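Local coordinates for DNA polymerase III subunit beta (Deinococcus radiodurans, PDB 4TRT), which probably tethers DNA polymerases and other proteins to DNA as a ring-shaped head-to-tail homodimer, making replication processive, at residues R166-D171 and V175-F180. Numbering follows the deposited sequence.
Sequences RVVASD and VAIRDF
The guanidinium of Arg166 carries CG2 of Ile177 over one face, displaced toward its rim, while the carboxylate of Asp179 meets its edge side-on. In this salt bridge NE of Arg166 donates to OD1 of Asp179 (2.8 Å) and NH2 of Arg166 to OD2 of Asp179 (3.0 Å). The guanidinium and carboxylate planes are 28° apart, nearly coplanar; OD2 uses its syn lone pair. Arginine suits this place because its long chain, leaving with CG anti to the backbone N (chi1 167°) and bending at chi3, lies alongside the short aspartate, and NH1 of Arg166 is hydrogen-bonded to Tyr238 OH. Replacing Arg166 by an alanine is likely to leave the carboxylate of Asp179 without its salt-bridge partner and open a gap beside CG2 of Ile177. The ring of Phe180 turns its edge to the backbone N of Val167, and its CE1 lies 4.1 Å from Val167 CG1.

The two strands form an antiparallel beta hairpin of the central domain, with strand 155-161 beyond one and strand 353-357 beyond the other, and helix 130-140 packs on the face of Val167, Ala176 and Phe180, where small alanines suit the buried surface. Val167 with Arg178 and Ala169 with Ala176 are hydrogen-bonded antiparallel pairs. On the Arg166 face, beta-branched Val168 lays CG1 against Val175 CG1 (3.9 Å) and Ile177 CG1 (4.0 Å). At the turn, Ser170 OG bonds to Arg174 O and Gly172 N.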
ATOM      1  N   ARG A 166      24.334 -12.135 -21.568  1.00 40.08           N
ATOM      2  CA  ARG A 166      24.492 -10.898 -20.820  1.00 39.88           C
ATOM      3  C   ARG A 166      23.364  -9.946 -21.159  1.00 39.41           C
ATOM      4  O   ARG A 166      22.969  -9.839 -22.327  1.00 40.98           O
ATOM      5  CB  ARG A 166      25.827 -10.249 -21.189  1.00 41.52           C
ATOM      6  CG  ARG A 166      25.977  -8.811 -20.731  1.00 40.51           C
ATOM      7  CD  ARG A 166      27.340  -8.266 -21.107  1.00 42.26           C
ATOM      8  NE  ARG A 166      28.364  -8.782 -20.230  1.00 43.55           N
ATOM      9  CZ  ARG A 166      29.583  -8.278 -20.113  1.00 45.52           C
ATOM     10  NH1 ARG A 166      29.967  -7.239 -20.850  1.00 46.53           N
ATOM     11  NH2 ARG A 166      30.423  -8.821 -19.252  1.00 47.08           N
ATOM     12  N   VAL A 167      22.837  -9.256 -20.147  1.00 35.82           N
ATOM     13  CA  VAL A 167      21.937  -8.129 -20.399  1.00 34.85           C
ATOM     14  C   VAL A 167      22.605  -6.844 -19.961  1.00 33.52           C
ATOM     15  O   VAL A 167      23.345  -6.830 -18.982  1.00 30.93           O
ATOM     16  CB  VAL A 167      20.559  -8.247 -19.708  1.00 35.88           C
ATOM     17  CG1 VAL A 167      19.692  -9.277 -20.428  1.00 36.98           C
ATOM     18  CG2 VAL A 167      20.720  -8.547 -18.223  1.00 35.00           C
ATOM     19  N   VAL A 168      22.337  -5.775 -20.707  1.00 32.66           N
ATOM     20  CA  VAL A 168      22.969  -4.484 -20.478  1.00 33.85           C
ATOM     21  C   VAL A 168      21.940  -3.372 -20.669  1.00 34.46           C
ATOM     22  O   VAL A 168      21.161  -3.389 -21.634  1.00 34.08           O
ATOM     23  CB  VAL A 168      24.141  -4.243 -21.459  1.00 35.28           C
ATOM     24  CG1 VAL A 168      24.949  -3.001 -21.073  1.00 34.57           C
ATOM     25  CG2 VAL A 168      25.051  -5.460 -21.544  1.00 35.72           C
ATOM     26  N   ALA A 169      21.947  -2.405 -19.750  1.00 32.83           N
ATOM     27  CA  ALA A 169      21.183  -1.181 -19.911  1.00 31.63           C
ATOM     28  C   ALA A 169      22.065   0.022 -19.608  1.00 34.01           C
ATOM     29  O   ALA A 169      23.045  -0.082 -18.849  1.00 33.09           O
ATOM     30  CB  ALA A 169      19.984  -1.215 -18.986  1.00 31.53           C
ATOM     31  N   SER A 170      21.712   1.165 -20.201  1.00 34.56           N
ATOM     32  CA  SER A 170      22.488   2.367 -20.055  1.00 34.57           C
ATOM     33  C   SER A 170      21.716   3.596 -20.520  1.00 36.42           C
ATOM     34  O   SER A 170      20.776   3.500 -21.305  1.00 35.11           O
ATOM     35  CB  SER A 170      23.791   2.246 -20.864  1.00 35.95           C
ATOM     36  OG  SER A 170      24.595   3.396 -20.722  1.00 36.73           O
ATOM     37  N   ASP A 171      22.133   4.748 -20.012  1.00 39.48           N
ATOM     38  CA  ASP A 171      21.708   6.050 -20.551  1.00 42.49           C
ATOM     39  C   ASP A 171      22.872   6.774 -21.241  1.00 43.86           C
ATOM     40  O   ASP A 171      22.804   7.969 -21.445  1.00 45.41           O
ATOM     41  CB  ASP A 171      21.148   6.926 -19.428  1.00 44.93           C
ATOM     42  CG  ASP A 171      22.162   7.187 -18.299  1.00 44.47           C
ATOM     43  OD1 ASP A 171      23.390   7.034 -18.487  1.00 43.92           O
ATOM     44  OD2 ASP A 171      21.711   7.531 -17.198  1.00 49.30           O
ATOM     45  N   VAL A 175      25.780   2.511 -16.495  1.00 35.44           N
ATOM     46  CA  VAL A 175      25.621   1.235 -17.158  1.00 34.17           C
ATOM     47  C   VAL A 175      25.309   0.194 -16.088  1.00 33.85           C
ATOM     48  O   VAL A 175      25.861   0.244 -14.976  1.00 33.47           O
ATOM     49  CB  VAL A 175      26.927   0.797 -17.875  1.00 36.35           C
ATOM     50  CG1 VAL A 175      26.630  -0.384 -18.788  1.00 37.05           C
ATOM     51  CG2 VAL A 175      27.552   1.952 -18.662  1.00 37.66           C
ATOM     52  N   ALA A 176      24.436  -0.745 -16.426  1.00 32.03           N
ATOM     53  CA  ALA A 176      24.171  -1.908 -15.580  1.00 32.34           C
ATOM     54  C   ALA A 176      24.296  -3.138 -16.464  1.00 33.02           C
ATOM     55  O   ALA A 176      23.755  -3.160 -17.573  1.00 33.06           O
ATOM     56  CB  ALA A 176      22.783  -1.825 -14.976  1.00 30.87           C
ATOM     57  N   ILE A 177      25.012  -4.138 -15.954  1.00 33.69           N
ATOM     58  CA  ILE A 177      25.321  -5.379 -16.664  1.00 35.39           C
ATOM     59  C   ILE A 177      25.073  -6.552 -15.739  1.00 35.65           C
ATOM     60  O   ILE A 177      25.418  -6.503 -14.555  1.00 35.20           O
ATOM     61  CB  ILE A 177      26.814  -5.408 -17.068  1.00 37.32           C
ATOM     62  CG1 ILE A 177      27.144  -4.260 -18.028  1.00 35.97           C
ATOM     63  CG2 ILE A 177      27.228  -6.765 -17.666  1.00 39.72           C
ATOM     64  CD1 ILE A 177      28.629  -4.036 -18.177  1.00 36.87           C
ATOM     65  N   ARG A 178      24.441  -7.606 -16.256  1.00 35.07           N
ATOM     66  CA  ARG A 178      24.443  -8.882 -15.566  1.00 36.42           C
ATOM     67  C   ARG A 178      24.666 -10.028 -16.549  1.00 38.85           C
ATOM     68  O   ARG A 178      23.951 -10.136 -17.547  1.00 37.09           O
ATOM     69  CB  ARG A 178      23.155  -9.100 -14.783  1.00 37.60           C
ATOM     70  CG  ARG A 178      23.242 -10.331 -13.878  1.00 41.17           C
ATOM     71  CD  ARG A 178      22.608 -10.111 -12.519  1.00 42.30           C
ATOM     72  NE  ARG A 178      22.989 -11.168 -11.586  1.00 43.91           N
ATOM     73  CZ  ARG A 178      22.621 -11.216 -10.310  1.00 44.77           C
ATOM     74  NH1 ARG A 178      21.872 -10.258  -9.783  1.00 44.11           N
ATOM     75  NH2 ARG A 178      23.030 -12.225  -9.550  1.00 47.91           N
ATOM     76  N   ASP A 179      25.678 -10.839 -16.263  1.00 42.15           N
ATOM     77  CA  ASP A 179      25.990 -12.074 -16.994  1.00 45.77           C
ATOM     78  C   ASP A 179      25.250 -13.209 -16.329  1.00 47.75           C
ATOM     79  O   ASP A 179      25.134 -13.233 -15.102  1.00 49.60           O
ATOM     80  CB  ASP A 179      27.499 -12.374 -16.946  1.00 47.57           C
ATOM     81  CG  ASP A 179      28.312 -11.435 -17.817  1.00 48.97           C
ATOM     82  OD1 ASP A 179      27.930 -11.215 -18.986  1.00 50.48           O
ATOM     83  OD2 ASP A 179      29.325 -10.886 -17.342  1.00 51.79           O
ATOM     84  N   PHE A 180      24.748 -14.147 -17.131  1.00 48.44           N
ATOM     85  CA  PHE A 180      24.030 -15.300 -16.607  1.00 50.76           C
ATOM     86  C   PHE A 180      24.189 -16.535 -17.522  1.00 52.38           C
ATOM     87  O   PHE A 180      24.480 -16.386 -18.706  1.00 51.50           O
ATOM     88  CB  PHE A 180      22.554 -14.927 -16.400  1.00 47.88           C
ATOM     89  CG  PHE A 180      21.836 -14.515 -17.659  1.00 45.12           C
ATOM     90  CD1 PHE A 180      21.950 -13.229 -18.154  1.00 44.02           C
ATOM     91  CD2 PHE A 180      21.021 -15.418 -18.338  1.00 47.71           C
ATOM     92  CE1 PHE A 180      21.287 -12.846 -19.314  1.00 43.73           C
ATOM     93  CE2 PHE A 180      20.351 -15.044 -19.500  1.00 44.24           C
ATOM     94  CZ  PHE A 180      20.481 -13.755 -19.986  1.00 43.44           C
TER